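Side-chain contacts in chloromuconate cycloisomerase (Rhodococcus opacus, PDB 4M0X), which belongs to the enolase superfamily, pairing an alpha/beta N-terminal domain with a modified TIM barrel that carries a manganese ion: residues I66-I69 / I70-L74; S119-P122 / V123-L127; A154-L157 / D158-H161; N229-G232 / L233-R237; E362-L365 / R366-R370. All blocks are in the same frame, centred on the assembly; numbering follows the deposited sequence.

Contact 1: I66-I69 / I70-L74; sequences IKTI and IDQYL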
loop_
_atom_site.group_PDB
_atom_site.type_symbol
_atom_site.label_atom_id
_atom_site.label_comp_id
_atom_site.label_asym_id
_atom_site.label_seq_id
_atom_site.Cartn_x
_atom_site.Cartn_y
_atom_site.Cartn_z
ATOM N N ILE A 66 -3.446 -3.906 42.648
ATOM C CA ILE A 66 -4.563 -4.725 42.172
ATOM C C ILE A 66 -5.622 -4.772 43.250
ATOM O O ILE A 66 -6.784 -4.446 42.981
ATOM C CB ILE A 66 -4.158 -6.147 41.742
ATOM C CG1 ILE A 66 -3.563 -6.146 40.345
ATOM C CG2 ILE A 66 -5.347 -7.092 41.762
ATOM C CD1 ILE A 66 -2.608 -7.312 40.179
ATOM N N LYS A 67 -5.215 -5.117 44.471
ATOM C CA LYS A 67 -6.162 -5.175 45.579
ATOM C C LYS A 67 -6.996 -3.891 45.626
ATOM O O LYS A 67 -8.224 -3.944 45.634
ATOM C CB LYS A 67 -5.463 -5.392 46.914
ATOM C CG LYS A 67 -6.435 -5.372 48.080
ATOM C CD LYS A 67 -5.768 -5.667 49.415
ATOM C CE LYS A 67 -6.651 -5.298 50.607
ATOM N NZ LYS A 67 -7.883 -6.123 50.706
ATOM N N THR A 68 -6.323 -2.742 45.608
ATOM C CA THR A 68 -7.002 -1.469 45.741
ATOM C C THR A 68 -8.026 -1.214 44.653
ATOM O O THR A 68 -9.107 -0.732 44.953
ATOM C CB THR A 68 -5.995 -0.332 45.801
ATOM O OG1 THR A 68 -5.136 -0.592 46.900
ATOM C CG2 THR A 68 -6.689 1.008 46.040
ATOM N N ILE A 69 -7.690 -1.553 43.406
ATOM C CA ILE A 69 -8.578 -1.320 42.255
ATOM C C ILE A 69 -9.794 -2.201 42.391
ATOM O O ILE A 69 -10.935 -1.772 42.160
ATOM C CB ILE A 69 -7.856 -1.597 40.919
ATOM C CG1 ILE A 69 -6.912 -0.448 40.563
ATOM C CG2 ILE A 69 -8.830 -1.798 39.785
ATOM C CD1 ILE A 69 -7.609 0.885 40.347
ATOM N N ILE A 70 -9.542 -3.432 42.807
ATOM C CA ILE A 70 -10.621 -4.361 43.067
ATOM C C ILE A 70 -11.507 -3.845 44.212
ATOM O O ILE A 70 -12.707 -3.613 43.996
ATOM C CB ILE A 70 -10.096 -5.779 43.311
ATOM C CG1 ILE A 70 -9.551 -6.347 41.990
ATOM C CG2 ILE A 70 -11.192 -6.673 43.837
ATOM C CD1 ILE A 70 -8.698 -7.595 42.124
ATOM N N ASP A 71 -10.915 -3.645 45.399
ATOM C CA ASP A 71 -11.677 -3.218 46.596
ATOM C C ASP A 71 -12.409 -1.934 46.310
ATOM O O ASP A 71 -13.594 -1.877 46.548
ATOM C CB ASP A 71 -10.822 -3.050 47.861
ATOM C CG ASP A 71 -10.440 -4.367 48.492
ATOM O OD1 ASP A 71 -11.055 -5.407 48.181
ATOM O OD2 ASP A 71 -9.495 -4.392 49.298
ATOM N N GLN A 72 -11.730 -0.928 45.755
ATOM C CA GLN A 72 -12.325 0.395 45.714
ATOM C C GLN A 72 -13.106 0.711 44.453
ATOM O O GLN A 72 -14.212 1.285 44.559
ATOM C CB GLN A 72 -11.294 1.477 45.985
ATOM C CG GLN A 72 -11.854 2.890 45.976
ATOM C CD GLN A 72 -10.808 3.942 46.320
ATOM O OE1 GLN A 72 -9.710 3.625 46.812
ATOM N NE2 GLN A 72 -11.153 5.209 46.074
ATOM N N TYR A 73 -12.554 0.380 43.277
ATOM C CA TYR A 73 -13.187 0.845 42.026
ATOM C C TYR A 73 -13.943 -0.193 41.242
ATOM O O TYR A 73 -14.831 0.147 40.457
ATOM C CB TYR A 73 -12.204 1.550 41.100
ATOM C CG TYR A 73 -11.593 2.783 41.699
ATOM C CD1 TYR A 73 -12.194 4.031 41.545
ATOM C CD2 TYR A 73 -10.409 2.697 42.422
ATOM C CE1 TYR A 73 -11.633 5.166 42.094
ATOM C CE2 TYR A 73 -9.834 3.820 42.981
ATOM C CZ TYR A 73 -10.444 5.048 42.806
ATOM O OH TYR A 73 -9.842 6.144 43.353
ATOM N N LEU A 74 -13.582 -1.455 41.425
ATOM C CA LEU A 74 -14.265 -2.515 40.700
ATOM C C LEU A 74 -15.446 -3.051 41.485
ATOM O O LEU A 74 -16.486 -3.312 40.903
ATOM C CB LEU A 74 -13.273 -3.629 40.304
ATOM C CG LEU A 74 -12.282 -3.271 39.169
ATOM C CD1 LEU A 74 -11.418 -4.443 38.710
ATOM C CD2 LEU A 74 -13.020 -2.679 37.991
#

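Contact 2: S119-P122 / V123-L127; sequences SRIP and VSDLL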
loop_
_atom_site.group_PDB
_atom_site.type_symbol
_atom_site.label_atom_id
_atom_site.label_comp_id
_atom_site.label_asym_id
_atom_site.label_seq_id
_atom_site.Cartn_x
_atom_site.Cartn_y
_atom_site.Cartn_z
ATOM N N SER A 119 -23.542 -24.538 38.644
ATOM C CA SER A 119 -24.015 -25.543 37.694
ATOM C C SER A 119 -23.395 -26.930 37.929
ATOM O O SER A 119 -23.821 -27.899 37.333
ATOM C CB SER A 119 -23.744 -25.089 36.256
ATOM O OG SER A 119 -24.617 -24.046 35.838
ATOM N N ARG A 120 -22.391 -27.037 38.799
ATOM C CA ARG A 120 -21.756 -28.336 39.080
ATOM C C ARG A 120 -21.035 -28.933 37.863
ATOM O O ARG A 120 -21.048 -30.139 37.687
ATOM N N ILE A 121 -20.428 -28.082 37.025
ATOM C CA ILE A 121 -19.605 -28.513 35.871
ATOM C C ILE A 121 -18.309 -27.725 35.684
ATOM O O ILE A 121 -18.192 -26.613 36.169
ATOM C CB ILE A 121 -20.358 -28.416 34.525
ATOM C CG1 ILE A 121 -21.068 -27.058 34.421
ATOM C CG2 ILE A 121 -21.226 -29.656 34.330
ATOM C CD1 ILE A 121 -21.984 -26.916 33.233
ATOM N N PRO A 122 -17.341 -28.299 34.949
ATOM C CA PRO A 122 -16.117 -27.558 34.642
ATOM C C PRO A 122 -16.361 -26.390 33.674
ATOM O O PRO A 122 -17.158 -26.518 32.743
ATOM C CB PRO A 122 -15.199 -28.625 34.020
ATOM C CG PRO A 122 -16.109 -29.669 33.516
ATOM C CD PRO A 122 -17.299 -29.679 34.440
ATOM N N VAL A 123 -15.702 -25.253 33.885
ATOM C CA VAL A 123 -15.940 -24.104 33.020
ATOM C C VAL A 123 -15.789 -24.532 31.560
ATOM O O VAL A 123 -16.632 -24.189 30.732
ATOM C CB VAL A 123 -15.017 -22.907 33.334
ATOM C CG1 VAL A 123 -15.259 -21.790 32.330
ATOM C CG2 VAL A 123 -15.241 -22.402 34.761
ATOM N N SER A 124 -14.745 -25.319 31.266
ATOM C CA SER A 124 -14.549 -25.914 29.936
ATOM C C SER A 124 -15.806 -26.420 29.230
ATOM O O SER A 124 -15.863 -26.367 28.016
ATOM C CB SER A 124 -13.483 -27.005 29.963
ATOM O OG SER A 124 -13.797 -28.019 30.901
ATOM N N ASP A 125 -16.802 -26.903 29.972
ATOM C CA ASP A 125 -18.147 -27.155 29.403
ATOM C C ASP A 125 -18.814 -25.887 28.914
ATOM O O ASP A 125 -19.210 -25.807 27.761
ATOM C CB ASP A 125 -19.101 -27.803 30.389
ATOM C CG ASP A 125 -18.801 -29.249 30.622
ATOM O OD1 ASP A 125 -17.718 -29.725 30.206
ATOM O OD2 ASP A 125 -19.666 -29.908 31.243
ATOM N N LEU A 126 -18.937 -24.897 29.781
ATOM C CA LEU A 126 -19.591 -23.659 29.398
ATOM C C LEU A 126 -19.002 -23.163 28.092
ATOM O O LEU A 126 -19.711 -22.544 27.294
ATOM C CB LEU A 126 -19.493 -22.606 30.505
ATOM C CG LEU A 126 -19.907 -23.156 31.887
ATOM C CD1 LEU A 126 -19.972 -22.068 32.941
ATOM C CD2 LEU A 126 -21.228 -23.910 31.869
ATOM N N LEU A 127 -17.737 -23.496 27.841
ATOM C CA LEU A 127 -17.033 -23.039 26.640
ATOM C C LEU A 127 -17.272 -23.860 25.360
ATOM O O LEU A 127 -16.869 -23.457 24.272
ATOM C CB LEU A 127 -15.533 -22.948 26.922
ATOM C CG LEU A 127 -15.013 -21.537 27.219
ATOM C CD1 LEU A 127 -15.622 -20.955 28.491
ATOM C CD2 LEU A 127 -13.493 -21.518 27.297
#

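Contact 3: A154-L157 / D158-H161; sequences AQKL and DVGH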
loop_
_atom_site.group_PDB
_atom_site.type_symbol
_atom_site.label_atom_id
_atom_site.label_comp_id
_atom_site.label_asym_id
_atom_site.label_seq_id
_atom_site.Cartn_x
_atom_site.Cartn_y
_atom_site.Cartn_z
ATOM N N ALA A 154 19.085 -31.415 31.201
ATOM C CA ALA A 154 19.351 -32.854 31.155
ATOM C C ALA A 154 18.339 -33.644 32.013
ATOM O O ALA A 154 17.870 -34.720 31.616
ATOM C CB ALA A 154 20.785 -33.119 31.600
ATOM N N GLN A 155 18.001 -33.069 33.167
ATOM C CA GLN A 155 17.028 -33.617 34.095
ATOM C C GLN A 155 15.568 -33.497 33.638
ATOM O O GLN A 155 14.814 -34.460 33.778
ATOM C CB GLN A 155 17.194 -32.942 35.449
ATOM C CG GLN A 155 16.366 -33.550 36.556
ATOM C CD GLN A 155 16.199 -32.572 37.685
ATOM O OE1 GLN A 155 15.459 -31.588 37.562
ATOM N NE2 GLN A 155 16.905 -32.815 38.788
ATOM N N LYS A 156 15.160 -32.329 33.123
ATOM C CA LYS A 156 13.790 -32.172 32.575
ATOM C C LYS A 156 13.544 -32.974 31.293
ATOM O O LYS A 156 12.408 -33.367 31.012
ATOM C CB LYS A 156 13.416 -30.705 32.345
ATOM C CG LYS A 156 13.204 -29.893 33.614
ATOM C CD LYS A 156 12.119 -30.480 34.500
ATOM C CE LYS A 156 12.000 -29.714 35.805
ATOM N NZ LYS A 156 10.621 -29.911 36.326
ATOM N N LEU A 157 14.596 -33.201 30.510
ATOM C CA LEU A 157 14.489 -34.039 29.333
ATOM C C LEU A 157 14.149 -35.434 29.814
ATOM O O LEU A 157 13.352 -36.159 29.211
ATOM C CB LEU A 157 15.820 -34.072 28.613
ATOM C CG LEU A 157 16.039 -33.205 27.385
ATOM C CD1 LEU A 157 17.539 -32.984 27.200
ATOM C CD2 LEU A 157 15.413 -33.879 26.166
ATOM N N ASP A 158 14.780 -35.780 30.929
ATOM C CA ASP A 158 14.530 -37.001 31.671
ATOM C C ASP A 158 13.036 -37.225 31.923
ATOM O O ASP A 158 12.436 -38.129 31.338
ATOM C CB ASP A 158 15.263 -36.901 33.006
ATOM C CG ASP A 158 15.770 -38.222 33.491
ATOM O OD1 ASP A 158 16.119 -39.078 32.639
ATOM O OD2 ASP A 158 15.827 -38.380 34.733
ATOM N N VAL A 159 12.444 -36.370 32.763
ATOM C CA VAL A 159 11.050 -36.518 33.176
ATOM C C VAL A 159 10.079 -36.568 31.988
ATOM O O VAL A 159 8.997 -37.159 32.098
ATOM C CB VAL A 159 10.619 -35.499 34.271
ATOM C CG1 VAL A 159 11.839 -34.940 35.001
ATOM C CG2 VAL A 159 9.730 -34.394 33.714
ATOM N N GLY A 160 10.478 -35.979 30.856
ATOM C CA GLY A 160 9.775 -36.228 29.595
ATOM C C GLY A 160 9.606 -35.083 28.613
ATOM O O GLY A 160 9.253 -35.313 27.456
ATOM N N HIS A 161 9.852 -33.855 29.059
ATOM C CA HIS A 161 9.758 -32.668 28.192
ATOM C C HIS A 161 10.575 -32.751 26.893
ATOM O O HIS A 161 11.733 -33.143 26.907
ATOM C CB HIS A 161 10.158 -31.415 28.971
ATOM C CG HIS A 161 9.341 -31.188 30.201
ATOM N ND1 HIS A 161 8.205 -30.415 30.202
ATOM C CD2 HIS A 161 9.477 -31.666 31.461
ATOM C CE1 HIS A 161 7.683 -30.411 31.418
ATOM N NE2 HIS A 161 8.439 -31.161 32.200
#

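Contact 4: N229-G232 / L233-R237; sequences NTDG and LARLR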
loop_
_atom_site.group_PDB
_atom_site.type_symbol
_atom_site.label_atom_id
_atom_site.label_comp_id
_atom_site.label_asym_id
_atom_site.label_seq_id
_atom_site.Cartn_x
_atom_site.Cartn_y
_atom_site.Cartn_z
ATOM N N ASN A 229 6.353 -1.975 18.564
ATOM C CA ASN A 229 7.072 -1.953 17.289
ATOM C C ASN A 229 6.568 -3.007 16.298
ATOM O O ASN A 229 7.258 -4.002 15.987
ATOM C CB ASN A 229 8.587 -1.991 17.500
ATOM C CG ASN A 229 9.361 -1.561 16.270
ATOM O OD1 ASN A 229 8.899 -1.719 15.163
ATOM N ND2 ASN A 229 10.555 -1.047 16.463
ATOM N N THR A 230 5.346 -2.756 15.822
ATOM C CA THR A 230 4.631 -3.597 14.890
ATOM C C THR A 230 5.443 -3.742 13.630
ATOM O O THR A 230 5.622 -4.863 13.124
ATOM C CB THR A 230 3.286 -2.966 14.505
ATOM O OG1 THR A 230 2.458 -2.886 15.661
ATOM C CG2 THR A 230 2.584 -3.787 13.497
ATOM N N ASP A 231 5.931 -2.621 13.106
ATOM C CA ASP A 231 6.728 -2.674 11.878
ATOM C C ASP A 231 7.984 -3.533 12.024
ATOM O O ASP A 231 8.339 -4.290 11.117
ATOM C CB ASP A 231 7.110 -1.278 11.446
ATOM C CG ASP A 231 5.914 -0.476 11.016
ATOM O OD1 ASP A 231 4.832 -1.051 10.730
ATOM O OD2 ASP A 231 6.063 0.756 10.965
ATOM N N GLY A 232 8.643 -3.397 13.173
ATOM C CA GLY A 232 9.904 -4.030 13.375
ATOM C C GLY A 232 9.648 -5.503 13.467
ATOM O O GLY A 232 10.427 -6.325 12.948
ATOM N N LEU A 233 8.539 -5.834 14.129
ATOM C CA LEU A 233 8.108 -7.215 14.219
ATOM C C LEU A 233 7.882 -7.771 12.824
ATOM O O LEU A 233 8.338 -8.861 12.526
ATOM C CB LEU A 233 6.824 -7.287 15.002
ATOM C CG LEU A 233 6.743 -7.760 16.447
ATOM C CD1 LEU A 233 8.086 -8.094 17.105
ATOM C CD2 LEU A 233 5.875 -6.758 17.221
ATOM N N ALA A 234 7.202 -7.008 11.977
ATOM C CA ALA A 234 6.940 -7.424 10.612
ATOM C C ALA A 234 8.181 -7.616 9.782
ATOM O O ALA A 234 8.197 -8.556 8.989
ATOM C CB ALA A 234 5.992 -6.478 9.892
ATOM N N ARG A 235 9.185 -6.747 9.925
ATOM C CA ARG A 235 10.437 -6.904 9.188
ATOM C C ARG A 235 11.130 -8.179 9.655
ATOM O O ARG A 235 11.759 -8.860 8.831
ATOM C CB ARG A 235 11.425 -5.758 9.401
ATOM C CG ARG A 235 11.228 -4.530 8.541
ATOM C CD ARG A 235 11.996 -3.350 9.137
ATOM N NE ARG A 235 11.210 -2.109 9.130
ATOM C CZ ARG A 235 10.978 -1.317 10.197
ATOM N NH1 ARG A 235 11.475 -1.624 11.399
ATOM N NH2 ARG A 235 10.240 -0.197 10.069
ATOM N N LEU A 236 11.036 -8.488 10.957
ATOM C CA LEU A 236 11.677 -9.662 11.533
ATOM C C LEU A 236 11.015 -10.926 11.014
ATOM O O LEU A 236 11.709 -11.903 10.629
ATOM C CB LEU A 236 11.584 -9.662 13.052
ATOM C CG LEU A 236 12.726 -9.131 13.897
ATOM C CD1 LEU A 236 12.378 -9.508 15.306
ATOM C CD2 LEU A 236 14.085 -9.720 13.580
ATOM N N ARG A 237 9.675 -10.897 10.994
ATOM C CA ARG A 237 8.905 -12.041 10.548
ATOM C C ARG A 237 9.328 -12.384 9.130
ATOM O O ARG A 237 9.414 -13.562 8.796
ATOM C CB ARG A 237 7.411 -11.779 10.645
ATOM C CG ARG A 237 6.590 -12.970 10.243
ATOM C CD ARG A 237 5.157 -12.623 9.895
ATOM N NE ARG A 237 4.453 -13.886 9.651
ATOM C CZ ARG A 237 3.130 -14.078 9.595
ATOM N NH1 ARG A 237 2.258 -13.072 9.746
ATOM N NH2 ARG A 237 2.678 -15.310 9.386
#

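Contact 5: E362-L365 / R366-R370; sequences EERL and RKYSR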
loop_
_atom_site.group_PDB
_atom_site.type_symbol
_atom_site.label_atom_id
_atom_site.label_comp_id
_atom_site.label_asym_id
_atom_site.label_seq_id
_atom_site.Cartn_x
_atom_site.Cartn_y
_atom_site.Cartn_z
ATOM N N GLU A 362 -8.732 -22.977 53.000
ATOM C CA GLU A 362 -8.791 -21.741 53.779
ATOM C C GLU A 362 -7.702 -21.623 54.848
ATOM O O GLU A 362 -7.351 -20.534 55.285
ATOM C CB GLU A 362 -10.193 -21.528 54.324
ATOM C CG GLU A 362 -11.148 -21.137 53.220
ATOM C CD GLU A 362 -12.362 -20.402 53.730
ATOM O OE1 GLU A 362 -12.206 -19.260 54.243
ATOM O OE2 GLU A 362 -13.474 -20.969 53.616
ATOM N N GLU A 363 -7.140 -22.751 55.233
ATOM C CA GLU A 363 -6.037 -22.718 56.162
ATOM C C GLU A 363 -4.790 -22.231 55.446
ATOM O O GLU A 363 -4.080 -21.348 55.957
ATOM C CB GLU A 363 -5.818 -24.089 56.827
ATOM C CG GLU A 363 -4.577 -24.201 57.698
ATOM C CD GLU A 363 -4.473 -23.146 58.792
ATOM O OE1 GLU A 363 -5.466 -22.436 59.094
ATOM O OE2 GLU A 363 -3.361 -23.037 59.362
ATOM N N ARG A 364 -4.535 -22.780 54.257
ATOM C CA ARG A 364 -3.403 -22.312 53.446
ATOM C C ARG A 364 -3.534 -20.836 53.065
ATOM O O ARG A 364 -2.548 -20.092 53.102
ATOM C CB ARG A 364 -3.263 -23.154 52.195
ATOM C CG ARG A 364 -2.413 -24.367 52.367
ATOM C CD ARG A 364 -2.994 -25.426 51.479
ATOM N NE ARG A 364 -2.672 -26.747 51.986
ATOM C CZ ARG A 364 -1.834 -27.563 51.384
ATOM N NH1 ARG A 364 -1.295 -27.186 50.222
ATOM N NH2 ARG A 364 -1.571 -28.755 51.909
ATOM N N LEU A 365 -4.741 -20.419 52.687
ATOM C CA LEU A 365 -4.961 -19.032 52.371
ATOM C C LEU A 365 -4.548 -18.174 53.572
ATOM O O LEU A 365 -3.809 -17.188 53.420
ATOM C CB LEU A 365 -6.414 -18.745 51.966
ATOM C CG LEU A 365 -6.714 -17.232 51.899
ATOM C CD1 LEU A 365 -5.857 -16.511 50.862
ATOM C CD2 LEU A 365 -8.184 -16.946 51.648
ATOM N N ARG A 366 -5.007 -18.555 54.761
ATOM C CA ARG A 366 -4.741 -17.768 55.958
ATOM C C ARG A 366 -3.251 -17.771 56.157
ATOM O O ARG A 366 -2.666 -16.717 56.311
ATOM C CB ARG A 366 -5.450 -18.367 57.169
ATOM C CG ARG A 366 -5.195 -17.645 58.474
ATOM C CD ARG A 366 -5.689 -18.466 59.653
ATOM N NE ARG A 366 -4.830 -19.621 59.930
ATOM C CZ ARG A 366 -3.545 -19.555 60.300
ATOM N NH1 ARG A 366 -2.934 -18.384 60.421
ATOM N NH2 ARG A 366 -2.859 -20.671 60.543
ATOM N N LYS A 367 -2.657 -18.972 56.080
ATOM C CA LYS A 367 -1.234 -19.223 56.368
ATOM C C LYS A 367 -0.344 -18.397 55.493
ATOM O O LYS A 367 0.663 -17.881 55.975
ATOM C CB LYS A 367 -0.856 -20.711 56.212
ATOM C CG LYS A 367 0.471 -21.090 56.855
ATOM C CD LYS A 367 1.297 -22.089 56.043
ATOM C CE LYS A 367 1.285 -23.502 56.611
ATOM N NZ LYS A 367 2.541 -24.190 56.219
ATOM N N TYR A 368 -0.713 -18.259 54.219
ATOM C CA TYR A 368 0.133 -17.544 53.282
ATOM C C TYR A 368 -0.364 -16.162 52.913
ATOM O O TYR A 368 0.218 -15.529 52.028
ATOM C CB TYR A 368 0.417 -18.372 52.034
ATOM C CG TYR A 368 1.210 -19.637 52.270
ATOM C CD1 TYR A 368 2.548 -19.582 52.659
ATOM C CD2 TYR A 368 0.621 -20.899 52.094
ATOM C CE1 TYR A 368 3.288 -20.741 52.862
ATOM C CE2 TYR A 368 1.345 -22.074 52.293
ATOM C CZ TYR A 368 2.687 -21.999 52.666
ATOM O OH TYR A 368 3.438 -23.164 52.863
ATOM N N SER A 369 -1.396 -15.662 53.595
ATOM C CA SER A 369 -1.768 -14.255 53.423
ATOM C C SER A 369 -0.619 -13.372 53.846
ATOM O O SER A 369 0.111 -13.696 54.782
ATOM C CB SER A 369 -2.982 -13.895 54.237
ATOM O OG SER A 369 -4.131 -14.460 53.642
ATOM N N ARG A 370 -0.437 -12.266 53.138
ATOM C CA ARG A 370 0.588 -11.315 53.508
ATOM C C ARG A 370 0.109 -10.416 54.651
ATOM O O ARG A 370 -1.050 -9.962 54.643
ATOM C CB ARG A 370 0.969 -10.474 52.304
ATOM C CG ARG A 370 2.090 -9.494 52.596
ATOM C CD ARG A 370 2.122 -8.441 51.516
ATOM N NE ARG A 370 2.701 -8.997 50.303
ATOM C CZ ARG A 370 2.938 -8.300 49.209
ATOM N NH1 ARG A 370 2.617 -7.014 49.137
ATOM N NH2 ARG A 370 3.475 -8.913 48.187
#

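Contact 1: I66-I69 / I70-L74
Ile-69 reaches two residues of the following turn with two different branches. Its CG2, set opposite the backbone N by a chi1 of -77°, rests 3.8 Å from Leu-74 CG, while CD1 at the tip of the other branch lies 3.9 Å from Tyr-73 CD2, meeting that ring at a slant. The Ile-69 carbonyl is shared as well. Ile-69 O accepts from Leu-74 N at 2.8 Å, nearly in line with the carbonyl, and from Tyr-73 N at 2.9 Å, which stands above the carbonyl plane; the i to i+5 bond widens the last turn into a pi-type turn.

Ile-70 packs backward, alongside Ile-66 and pointing the same way, with its CD1 against Ile-66 CG2. This pair and Leu-74 face inward, where helix 101-118 receives them at Val-102, Ala-103 and Ile-107. On a flank nearer solvent, Lys-67 runs out extended and bends only at its last torsion, bringing NZ to 2.8 Å from Asp-71 OD2, on its syn lone pair. The same ammonium also donates to Ala-10 O on strand 5-17, which ties the lysine end of the pair to the sheet. Tyr-73 OH bonds to Glu-64 of the second subunit, and Ile-69 packs on Thr-65 of that subunit. The whole is an amphipathic helix of the N-terminal domain, with Ile-66, Ile-70 and Leu-74 on its inward face, an i to i+4 salt bridge at the border and a pi-type turn at its C-terminal end.

Contact 2: S119-P122 / V123-L127
Ile-121 turns its CG1 branch between its own backbone N and carbonyl carbon (chi1 47°) and then extends it, which carries CD1 forward to Leu-126 CD2, 3.4 Å away. Leu-126 meets it with an arm whose CG stands opposite the carbonyl carbon, chi1 -49°, and whose CD2 reaches back over the turn. The other branch of Ile-121 goes to Asp-125, with CG2 3.5 Å from OD2, so the two branches reach successive residues of the short helix.

Pro-122 meets the same helix start, its ring carbon CG 3.7 Å from Asp-125 OD1 and its CB beside Ser-124 OG. Pro-122 O accepts from Asp-125 N at 2.8 Å, the donor standing above the carbonyl plane, a bond spanning three residues that opens the weakly bonded helix 123-126. Before it, helix 101-118 is closed by a Schellman motif in which Arg-120, with positive phi, is the C-prime residue; the chain thus leaves one helix and starts another within a few residues.

Val-123 faces away from Pro-122 onto Ile-309 and Gln-312 of helix 304-316 in the barrel. Leu-126 packs on Trp-112 of helix 101-118 in its own chain and on Leu-126 of the third subunit, and Asp-125 OD2 forms a long, weak ion pair with Arg-115 of that subunit.

Contact 3: A154-L157 / D158-H161
Lys-156 and His-161 lie side by side and point the same way, the lysine chain running past the CD2 corner of the imidazole. Lys-156 CB is 4.1 Å from His-161 CD2, and CD comes about as near because the chain bends at chi2 (-58°). The lysine's own carbonyl meets the imidazole at its edge, in plane, with Lys-156 O 3.4 Å from His-161 CD2. The far nitrogen, ND1, is turned into the fold and bonds to Ile-137 O on strand 134-141, which holds the rotation of the ring. Lys-156 in turn makes a cation-pi contact with Trp-139 of the same strand.

That carbonyl also gathers the end of the helix. Gly-160 N donates to Lys-156 O at 3.3 Å, and His-161 N adds a weak bond to the same oxygen. Val-159, one residue earlier, leans back on the preceding turn with CG2 3.9 Å from Lys-156 O. Leu-157 CD2 approaches His-161 O at 3.8 Å.

Gly-160 leaves helical angles with a positive phi of 143°, where a CB would press on the preceding carbonyl O, so the position calls for glycine. The arrangement is a glycine-terminated helix C-terminus, here closing helix 146-159 in the beta-alpha-beta unit between strands 134-141 and 163-167 of the barrel.

Contact 4: N229-G232 / L233-R237
Arg-235 folds back along the first turn and lays its guanidinium over Asp-231, whose CB sits 3.6 Å from Arg-235 NH2 and lies over one face of the flat group. The bend at chi3 (-136°) turns the group back toward the helix start, where Arg-235 NH1 comes to 3.5 Å from Gly-232 CA. Asp-231 OD2 stays 4.4 Å from Arg-235 NH2 and well out of the guanidinium plane, so that pair is one of neighbouring charges without an aligned N-H. Leu-233 sets CD2 against Asn-229 O at 3.3 Å.

These groups sit on a capped helix start. Asn-229 is the N-cap: its OD1 accepts from Gly-232 N at 2.6 Å, the donor lying above the amide plane, while its backbone O takes Leu-233 N at 2.9 Å. Regular i to i+4 bonds follow, among them Arg-235 N to Asp-231 O at 2.9 Å.

One second-shell acid ties cap and arginine together: Glu-203 forms a salt bridge with Arg-235 NH1 and accepts a weak bond from Asn-229 ND2. Arg-237 forms a salt bridge with Glu-203 of the fifth subunit, and Asn-229 and Arg-235 pack on the fourth, so the helix borders subunit interfaces. Helix 230-239 links barrel strands 220-222 and 244-246; Leu-236 packs on Ala-206 and Leu-210 of helix 203-215, and Leu-233 on Ile-225 and Ser-249 in the loops.

Contact 5: E362-L365 / R366-R370
Glu-363 and Arg-366 form the charged part of the contact, one turn apart, side by side and pointing the same way. The arginine grips side-on: Arg-366 NE donates to Glu-363 OE1 at 3.0 Å and NH2 to Glu-363 OE2 at 2.7 Å, both meeting the syn sides of the oxygens. The grip is twisted, the carboxylate and guanidinium planes standing 45° apart. Both chains bend to make it, Glu-363 at chi2 (55°) and Arg-366 at chi3 (73°).

Among the hydrogen bonds, Leu-365 O is held twice by Ser-369: by OG at 2.8 Å, coming from above the carbonyl plane, and more weakly by the backbone N. Further back, Lys-367 N bonds to Glu-363 O and Tyr-368 N to Arg-364 O, each at 2.8 Å.

Packing is lighter. Leu-365 CD1 lies 3.9 Å from Ser-369 OG, and Tyr-368 brings CD2 to 3.4 Å from Arg-364 O, which approaches its ring at a slant. Lys-367 CD covers part of one face of that ring. The phenol OH bonds to Asp-334, which also pairs with Arg-364.

Helix 362-368, near the C-terminus, lies against the antiparallel N-terminal sheet: Leu-365 faces Val-13 of strand 5-17 and Leu-35 of strand 27-40, Glu-362 forms a salt bridge with Arg-37, and Arg-370 joins Asp-14 of strand 5-17 and Glu-64 of helix 63-74.

In the fold
Contacts 1 and 5 are the nearest pair, about 8 Å apart at their nearest atoms; both use strand 5-17, and Arg-370 of contact 5 reaches Glu-64 on the helix of contact 1. Contact 2 lies farther off, its centre 27 Å from each of these. Contacts 3 and 4 belong to two beta-alpha-beta units of the barrel, with centres 34 Å apart. Contact 4 relates to the manganese site of Asp-196, Glu-222 and Asp-247 through its helix, which runs between the strands that carry or lead into Glu-222 and Asp-247, and the Leu-233 side chain is about 12 Å from the ion. Contacts 1, 2 and 4 also face other subunits.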